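Local coordinates for protein putative beta-glucosidase (Bifidobacterium adolescentis, PDB 5WAB) that hydrolyses terminal beta-D-glucosidic linkages as a family 3 glycoside hydrolase and may also remove arabinopyranosyl groups from ginsenosides, at residues Thr5-Asn10 with Gly280-Val285; Asp554-Ala559 with Val646-Ser651; Ala570-Thr575 with Glu582-Tyr587. All coordinates share one frame; numbering follows the deposited sequence.

Contact 1. Residues Thr5-Asn10 with Gly280-Val285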
# COMPACT_ATOMS: atom_id res chain seq x y z
N THR A 5 -23.91 -18.72 23.31
CA THR A 5 -22.96 -19.82 23.36
C THR A 5 -21.75 -19.45 24.23
O THR A 5 -21.30 -18.31 24.23
CB THR A 5 -22.49 -20.23 21.95
OG1 THR A 5 -23.59 -20.82 21.24
CG2 THR A 5 -21.35 -21.24 22.00
N TYR A 6 -21.25 -20.41 24.98
CA TYR A 6 -20.20 -20.16 25.95
C TYR A 6 -18.84 -20.23 25.27
O TYR A 6 -18.56 -21.20 24.56
CB TYR A 6 -20.29 -21.18 27.08
CG TYR A 6 -19.32 -20.97 28.21
CD1 TYR A 6 -18.05 -21.52 28.17
CD2 TYR A 6 -19.69 -20.25 29.34
CE1 TYR A 6 -17.16 -21.35 29.22
CE2 TYR A 6 -18.81 -20.07 30.39
CZ TYR A 6 -17.55 -20.62 30.33
OH TYR A 6 -16.67 -20.45 31.37
N PRO A 7 -17.97 -19.23 25.47
CA PRO A 7 -18.29 -18.09 26.34
C PRO A 7 -18.86 -16.87 25.61
O PRO A 7 -18.66 -16.72 24.40
CB PRO A 7 -16.92 -17.75 26.94
CG PRO A 7 -15.97 -18.06 25.81
CD PRO A 7 -16.54 -19.25 25.09
N SER A 8 -19.58 -16.02 26.35
CA SER A 8 -20.05 -14.72 25.88
C SER A 8 -19.90 -13.73 27.02
O SER A 8 -19.44 -14.08 28.11
CB SER A 8 -21.50 -14.77 25.39
OG SER A 8 -22.40 -14.96 26.46
N VAL A 9 -20.32 -12.48 26.79
CA VAL A 9 -20.26 -11.49 27.87
C VAL A 9 -21.28 -11.77 28.95
O VAL A 9 -21.14 -11.26 30.07
CB VAL A 9 -20.45 -10.05 27.36
CG1 VAL A 9 -19.14 -9.50 26.82
CG2 VAL A 9 -21.56 -9.98 26.33
N ASN A 10 -22.32 -12.56 28.67
CA ASN A 10 -23.26 -12.96 29.71
C ASN A 10 -22.60 -13.81 30.78
O ASN A 10 -23.09 -13.86 31.91
CB ASN A 10 -24.43 -13.73 29.09
CG ASN A 10 -25.24 -12.88 28.13
OD1 ASN A 10 -25.37 -11.68 28.32
ND2 ASN A 10 -25.79 -13.52 27.10
N GLY A 280 -17.29 -8.16 21.41
CA GLY A 280 -16.46 -8.21 20.22
C GLY A 280 -15.12 -8.86 20.49
O GLY A 280 -14.62 -9.63 19.67
N MET A 281 -14.54 -8.59 21.66
CA MET A 281 -13.27 -9.21 22.03
C MET A 281 -13.44 -10.71 22.25
O MET A 281 -12.51 -11.48 21.98
CB MET A 281 -12.69 -8.55 23.27
CG MET A 281 -12.31 -7.09 23.06
SD MET A 281 -11.38 -6.80 21.54
CE MET A 281 -9.94 -7.84 21.80
N VAL A 282 -14.61 -11.13 22.76
CA VAL A 282 -14.91 -12.55 22.86
C VAL A 282 -15.05 -13.16 21.47
O VAL A 282 -14.54 -14.25 21.20
CB VAL A 282 -16.18 -12.78 23.70
CG1 VAL A 282 -16.52 -14.26 23.76
CG2 VAL A 282 -16.00 -12.23 25.10
N ASP A 283 -15.74 -12.46 20.56
CA ASP A 283 -15.91 -12.95 19.20
C ASP A 283 -14.58 -13.11 18.49
O ASP A 283 -14.39 -14.04 17.70
CB ASP A 283 -16.82 -12.02 18.40
CG ASP A 283 -18.25 -12.05 18.87
OD1 ASP A 283 -18.68 -13.08 19.42
OD2 ASP A 283 -18.96 -11.04 18.68
N LEU A 284 -13.64 -12.19 18.74
CA LEU A 284 -12.31 -12.31 18.14
C LEU A 284 -11.62 -13.59 18.58
O LEU A 284 -11.02 -14.30 17.77
CB LEU A 284 -11.46 -11.09 18.51
CG LEU A 284 -10.02 -11.19 17.99
CD1 LEU A 284 -10.00 -11.30 16.47
CD2 LEU A 284 -9.22 -10.00 18.47
N VAL A 285 -11.68 -13.90 19.88
CA VAL A 285 -11.09 -15.14 20.37
C VAL A 285 -11.76 -16.34 19.71
O VAL A 285 -11.09 -17.28 19.28
CB VAL A 285 -11.19 -15.20 21.91
CG1 VAL A 285 -10.88 -16.61 22.41
CG2 VAL A 285 -10.22 -14.21 22.54
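Ser-8 OG accepts the backbone N-H of Asn-10 at 3.3 Å with an N-H...O angle of 140°, a bent bond that defines an ST turn and shapes the segment, while Ser-8 CA rests 4.1 Å from Val-282 CG1. The backbone N of Ser-8 hydrogen-bonds to Asp-11 OD2. Val-282 carries the contact from the helix side and accounts for most of the helix surface buried here. With CG1 anti to the backbone N (chi1 178°), that methyl is carried out from the helix onto the carbonyl of Pro-7, where Val-282 CG1 lies 3.3 Å from Pro-7 O, a short approach of a methyl to an oxygen. The same methyl is 4.4 Å from Pro-7 CG, so it also brushes the pyrrolidine ring at that atom. The other branch, Val-282 CG2, faces Val-9 CG1 at 4.5 Å, a looser apolar touch. Pro-7 follows a cis peptide bond, and the ring of Tyr-6 lies against it, with Pro-7 CB 4.1 Å above the ring plane and over its centre, a CH-pi contact. Direct contact between 5-10 and 280-285 is thus by van der Waals packing, and a polar link comes one residue earlier on the helix: Gln-279 OE1 receives the backbone N-H of Val-9, and Gln-279 NE2 hydrogen-bonds to Asp-283 OD1, which steadies the amide. The N-terminal segment is thereby laid along helix 271-292, which belongs to the TIM-barrel-like domain of the family. Pro-7 also touches Asn-286 and Arg-289 further along that helix and Ile-37 in the loop before strand 41-44, and Val-282 reaches Leu-20 just beyond helix 14-19.

Contact 2. Residues Asp554-Ala559 with Val646-Ser651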
# COMPACT_ATOMS: atom_id res chain seq x y z
N ASP A 554 -6.46 -3.97 -28.47
CA ASP A 554 -7.47 -3.64 -29.46
C ASP A 554 -8.79 -4.27 -29.02
O ASP A 554 -8.89 -4.86 -27.94
CB ASP A 554 -7.05 -4.10 -30.86
CG ASP A 554 -6.71 -5.58 -30.91
OD1 ASP A 554 -6.89 -6.29 -29.90
OD2 ASP A 554 -6.26 -6.05 -31.99
N GLY A 555 -9.80 -4.16 -29.87
CA GLY A 555 -11.10 -4.70 -29.53
C GLY A 555 -11.72 -4.08 -28.30
O GLY A 555 -12.51 -4.73 -27.61
N VAL A 556 -11.36 -2.83 -27.99
CA VAL A 556 -11.88 -2.17 -26.80
C VAL A 556 -13.32 -1.77 -27.06
O VAL A 556 -13.62 -1.08 -28.04
CB VAL A 556 -11.02 -0.96 -26.42
CG1 VAL A 556 -11.62 -0.24 -25.23
CG2 VAL A 556 -9.60 -1.40 -26.10
N ASN A 557 -14.22 -2.21 -26.18
CA ASN A 557 -15.64 -1.88 -26.31
C ASN A 557 -16.18 -1.56 -24.93
O ASN A 557 -16.05 -2.36 -24.00
CB ASN A 557 -16.42 -3.02 -26.95
CG ASN A 557 -17.86 -2.64 -27.23
OD1 ASN A 557 -18.76 -3.01 -26.49
ND2 ASN A 557 -18.08 -1.90 -28.32
N VAL A 558 -16.77 -0.38 -24.78
CA VAL A 558 -17.39 0.04 -23.53
C VAL A 558 -18.89 0.13 -23.78
O VAL A 558 -19.33 0.78 -24.74
CB VAL A 558 -16.81 1.38 -23.04
CG1 VAL A 558 -17.41 1.77 -21.70
CG2 VAL A 558 -15.29 1.30 -22.96
N ALA A 559 -19.68 -0.53 -22.93
CA ALA A 559 -21.12 -0.58 -23.10
C ALA A 559 -21.80 -0.20 -21.79
O ALA A 559 -21.37 -0.61 -20.71
CB ALA A 559 -21.58 -1.98 -23.55
N VAL A 646 -14.11 6.60 -20.70
CA VAL A 646 -13.43 5.42 -20.19
C VAL A 646 -12.14 5.26 -20.97
O VAL A 646 -12.16 5.17 -22.21
CB VAL A 646 -14.31 4.17 -20.30
CG1 VAL A 646 -13.56 2.96 -19.78
CG2 VAL A 646 -15.60 4.37 -19.52
N GLU A 647 -11.01 5.26 -20.27
CA GLU A 647 -9.69 5.12 -20.87
C GLU A 647 -9.13 3.74 -20.56
O GLU A 647 -9.19 3.29 -19.41
CB GLU A 647 -8.74 6.21 -20.37
CG GLU A 647 -9.23 7.62 -20.64
CD GLU A 647 -8.42 8.67 -19.90
OE1 GLU A 647 -7.73 8.31 -18.92
OE2 GLU A 647 -8.48 9.86 -20.28
N VAL A 648 -8.56 3.10 -21.57
CA VAL A 648 -7.94 1.78 -21.42
C VAL A 648 -6.49 1.89 -21.87
O VAL A 648 -6.21 2.43 -22.94
CB VAL A 648 -8.69 0.71 -22.23
CG1 VAL A 648 -8.06 -0.66 -22.02
CG2 VAL A 648 -10.16 0.69 -21.86
N GLY A 649 -5.58 1.41 -21.04
CA GLY A 649 -4.18 1.51 -21.37
C GLY A 649 -3.32 0.69 -20.44
O GLY A 649 -3.80 -0.19 -19.72
N THR A 650 -2.02 0.99 -20.47
CA THR A 650 -1.05 0.28 -19.64
C THR A 650 -0.34 1.23 -18.68
O THR A 650 0.64 0.82 -18.04
CB THR A 650 -0.04 -0.45 -20.52
OG1 THR A 650 0.56 0.47 -21.43
CG2 THR A 650 -0.76 -1.53 -21.32
N SER A 651 -0.83 2.46 -18.55
CA SER A 651 -0.23 3.51 -17.75
C SER A 651 -1.22 4.67 -17.69
O SER A 651 -2.07 4.81 -18.58
CB SER A 651 1.11 3.97 -18.34
OG SER A 651 1.63 5.10 -17.68
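Val-556 and Val-558 face Val-648 and Val-646 across the interior of a beta sandwich, the fibronectin type III-like domain, with strand 551-560 in one antiparallel sheet and strand 642-648 in the other. Residue numbers rise along one strand as they fall along the opposite one, and the CA atoms of Val-556 and Val-648 stand 7.8 Å apart. Between the two segments the contact is made by apolar side chains. Val-556 and Val-648 reach toward each other tip to tip, one methyl each: with CG1 anti to the backbone N (chi1 177°), Val-556 extends that branch to within 3.8 Å of Val-648 CG2. Val-558 and Val-646 instead cross obliquely and engage both branches. The backbone bonds stay within each sheet. Asp-554, Asn-557 and Ala-559 hydrogen-bond through the backbone to strand 566-574, whereas Val-646 bonds in the same way to Ala-659 and Glu-647 to Tyr-587. A side-chain hydrogen bond is added by Glu-647, whose CB points away from the first strand and whose OE1 pairs with His-600 ND1. Further apolar side chains extend the layer: Val-556 also lies on Ala-570 and Ala-657, Val-558 on Ala-659 and Val-661, and both Val-646 and Val-648 on Val-568. In the crossed pair, Val-558 CG1 is 3.8 Å from Val-646 CG2, while Val-558 CG2 is 4.0 Å from Val-646 CG1.

Contact 3. Residues Ala570-Thr575 with Glu582-Tyr587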
# COMPACT_ATOMS: atom_id res chain seq x y z
N ALA A 570 -11.99 -5.62 -23.64
CA ALA A 570 -10.78 -5.34 -24.39
C ALA A 570 -9.96 -6.61 -24.59
O ALA A 570 -10.07 -7.56 -23.81
CB ALA A 570 -9.93 -4.28 -23.69
N THR A 571 -9.12 -6.61 -25.62
CA THR A 571 -8.19 -7.70 -25.91
C THR A 571 -6.76 -7.20 -25.80
O THR A 571 -6.41 -6.18 -26.41
CB THR A 571 -8.40 -8.27 -27.31
OG1 THR A 571 -9.72 -8.80 -27.45
CG2 THR A 571 -7.39 -9.40 -27.57
N VAL A 572 -5.92 -7.93 -25.07
CA VAL A 572 -4.51 -7.62 -24.96
C VAL A 572 -3.73 -8.79 -25.55
O VAL A 572 -4.07 -9.96 -25.32
CB VAL A 572 -4.11 -7.35 -23.49
CG1 VAL A 572 -4.56 -8.48 -22.59
CG2 VAL A 572 -2.60 -7.12 -23.37
N THR A 573 -2.68 -8.48 -26.31
CA THR A 573 -1.96 -9.49 -27.08
C THR A 573 -0.46 -9.31 -26.90
O THR A 573 0.05 -8.19 -26.99
CB THR A 573 -2.32 -9.40 -28.56
OG1 THR A 573 -3.75 -9.42 -28.71
CG2 THR A 573 -1.71 -10.56 -29.33
N ASN A 574 0.24 -10.41 -26.61
CA ASN A 574 1.70 -10.40 -26.56
C ASN A 574 2.22 -10.50 -27.99
O ASN A 574 2.15 -11.56 -28.61
CB ASN A 574 2.21 -11.55 -25.70
CG ASN A 574 3.71 -11.47 -25.45
OD1 ASN A 574 4.46 -10.88 -26.23
ND2 ASN A 574 4.15 -12.07 -24.36
N THR A 575 2.74 -9.39 -28.52
CA THR A 575 3.20 -9.30 -29.90
C THR A 575 4.70 -9.53 -30.04
O THR A 575 5.29 -9.07 -31.02
CB THR A 575 2.82 -7.94 -30.48
OG1 THR A 575 3.45 -6.90 -29.72
CG2 THR A 575 1.31 -7.74 -30.46
N GLU A 582 1.35 -8.35 -18.65
CA GLU A 582 0.96 -6.97 -18.88
C GLU A 582 -0.20 -6.62 -17.96
O GLU A 582 -1.08 -7.45 -17.72
CB GLU A 582 0.55 -6.75 -20.35
CG GLU A 582 0.05 -5.35 -20.69
CD GLU A 582 1.11 -4.28 -20.53
OE1 GLU A 582 1.79 -3.97 -21.53
OE2 GLU A 582 1.26 -3.77 -19.40
N THR A 583 -0.20 -5.40 -17.43
CA THR A 583 -1.24 -4.95 -16.53
C THR A 583 -2.05 -3.87 -17.22
O THR A 583 -1.61 -2.72 -17.33
CB THR A 583 -0.65 -4.44 -15.22
OG1 THR A 583 0.04 -5.51 -14.57
CG2 THR A 583 -1.75 -3.92 -14.30
N VAL A 584 -3.25 -4.23 -17.67
CA VAL A 584 -4.16 -3.29 -18.32
C VAL A 584 -4.86 -2.46 -17.25
O VAL A 584 -5.30 -2.99 -16.23
CB VAL A 584 -5.16 -4.03 -19.21
CG1 VAL A 584 -6.13 -3.06 -19.87
CG2 VAL A 584 -4.43 -4.86 -20.26
N GLN A 585 -4.98 -1.16 -17.50
CA GLN A 585 -5.51 -0.22 -16.52
C GLN A 585 -6.67 0.55 -17.13
O GLN A 585 -6.63 0.93 -18.31
CB GLN A 585 -4.41 0.75 -16.04
CG GLN A 585 -3.13 0.03 -15.62
CD GLN A 585 -1.95 0.96 -15.39
OE1 GLN A 585 -2.11 2.14 -15.10
NE2 GLN A 585 -0.74 0.42 -15.52
N VAL A 586 -7.71 0.77 -16.33
CA VAL A 586 -8.90 1.49 -16.76
C VAL A 586 -9.03 2.74 -15.90
O VAL A 586 -9.01 2.65 -14.67
CB VAL A 586 -10.17 0.62 -16.65
CG1 VAL A 586 -11.41 1.45 -16.97
CG2 VAL A 586 -10.07 -0.58 -17.58
N TYR A 587 -9.15 3.89 -16.56
CA TYR A 587 -9.37 5.17 -15.90
C TYR A 587 -10.71 5.74 -16.34
O TYR A 587 -11.19 5.47 -17.44
CB TYR A 587 -8.24 6.16 -16.23
CG TYR A 587 -6.88 5.72 -15.73
CD1 TYR A 587 -6.12 4.80 -16.44
CD2 TYR A 587 -6.35 6.25 -14.56
CE1 TYR A 587 -4.88 4.40 -15.98
CE2 TYR A 587 -5.11 5.86 -14.10
CZ TYR A 587 -4.38 4.93 -14.81
OH TYR A 587 -3.15 4.54 -14.35
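Val-572 points from strand 566-574 toward Val-584 and Glu-582 of strand 580-590, lying between the two and touching each with a different atom. Against Val-584 it offers its branch point: Val-584 CG2, the methyl beside its own backbone N, sits 4.1 Å from Val-572 CB. Against Glu-582 it offers a methyl. Val-572 has chi1 52°, which wedges CG1 between the backbone N and the carbonyl carbon and turns CG2 anti to N; this CG2 meets Glu-582 CG at 4.2 Å, with the side chains slanting past each other. Glu-582 thus presents its aliphatic part to the valine, and a bend at chi2 (64°) folds its carboxylate back beside its own strand. There Glu-582 OE2 accepts the backbone N-H of Thr-583 at 2.9 Å through its anti lone pair, with a bent N-H...O angle of 137°. The same oxygen forms a salt bridge with Lys-493 NZ. With an alanine in place of this glutamate, Lys-493 would probably be left without its carboxylate partner and the Thr-583 N-H without its side-chain acceptor, and a gap would open beside Val-572 CG2. Further along the strand, Tyr-587 OH donates to Gln-585 OE1 at 2.7 Å, almost in line with the carbonyl bond, and Gln-585 NE2 is held by Gly-543 O. The contact joins the two sheets of the fibronectin type III-like sandwich by apolar touches, while the buried Glu-582 charge is probably balanced by Lys-493 of the neighbouring family 3 C-terminal domain, so that one side chain both lines the sandwich interior and links the domains; the nearby ammonium group would probably favour its ionised form.

From the N terminus, contact 1 comes first: its 269 intervening residues run through the TIM-barrel-like domain before helix 271-292 meets the starting segment. It closes before contact 2 opens, and their nearest atoms are about 38 Å apart. Contact 2 brackets 86 residues of the fibronectin type III-like domain. Nested within that loop is contact 3, whose six intervening residues carry the chain from strand 566-574 in one sheet to strand 580-590 in the other. Contacts 2 and 3 have centres about 8 Å apart and bridge the same pair of sheets; strands 642-648 and 580-590 are neighbours, with a probable hydrogen bond between Gly-649 O and Gln-585 N.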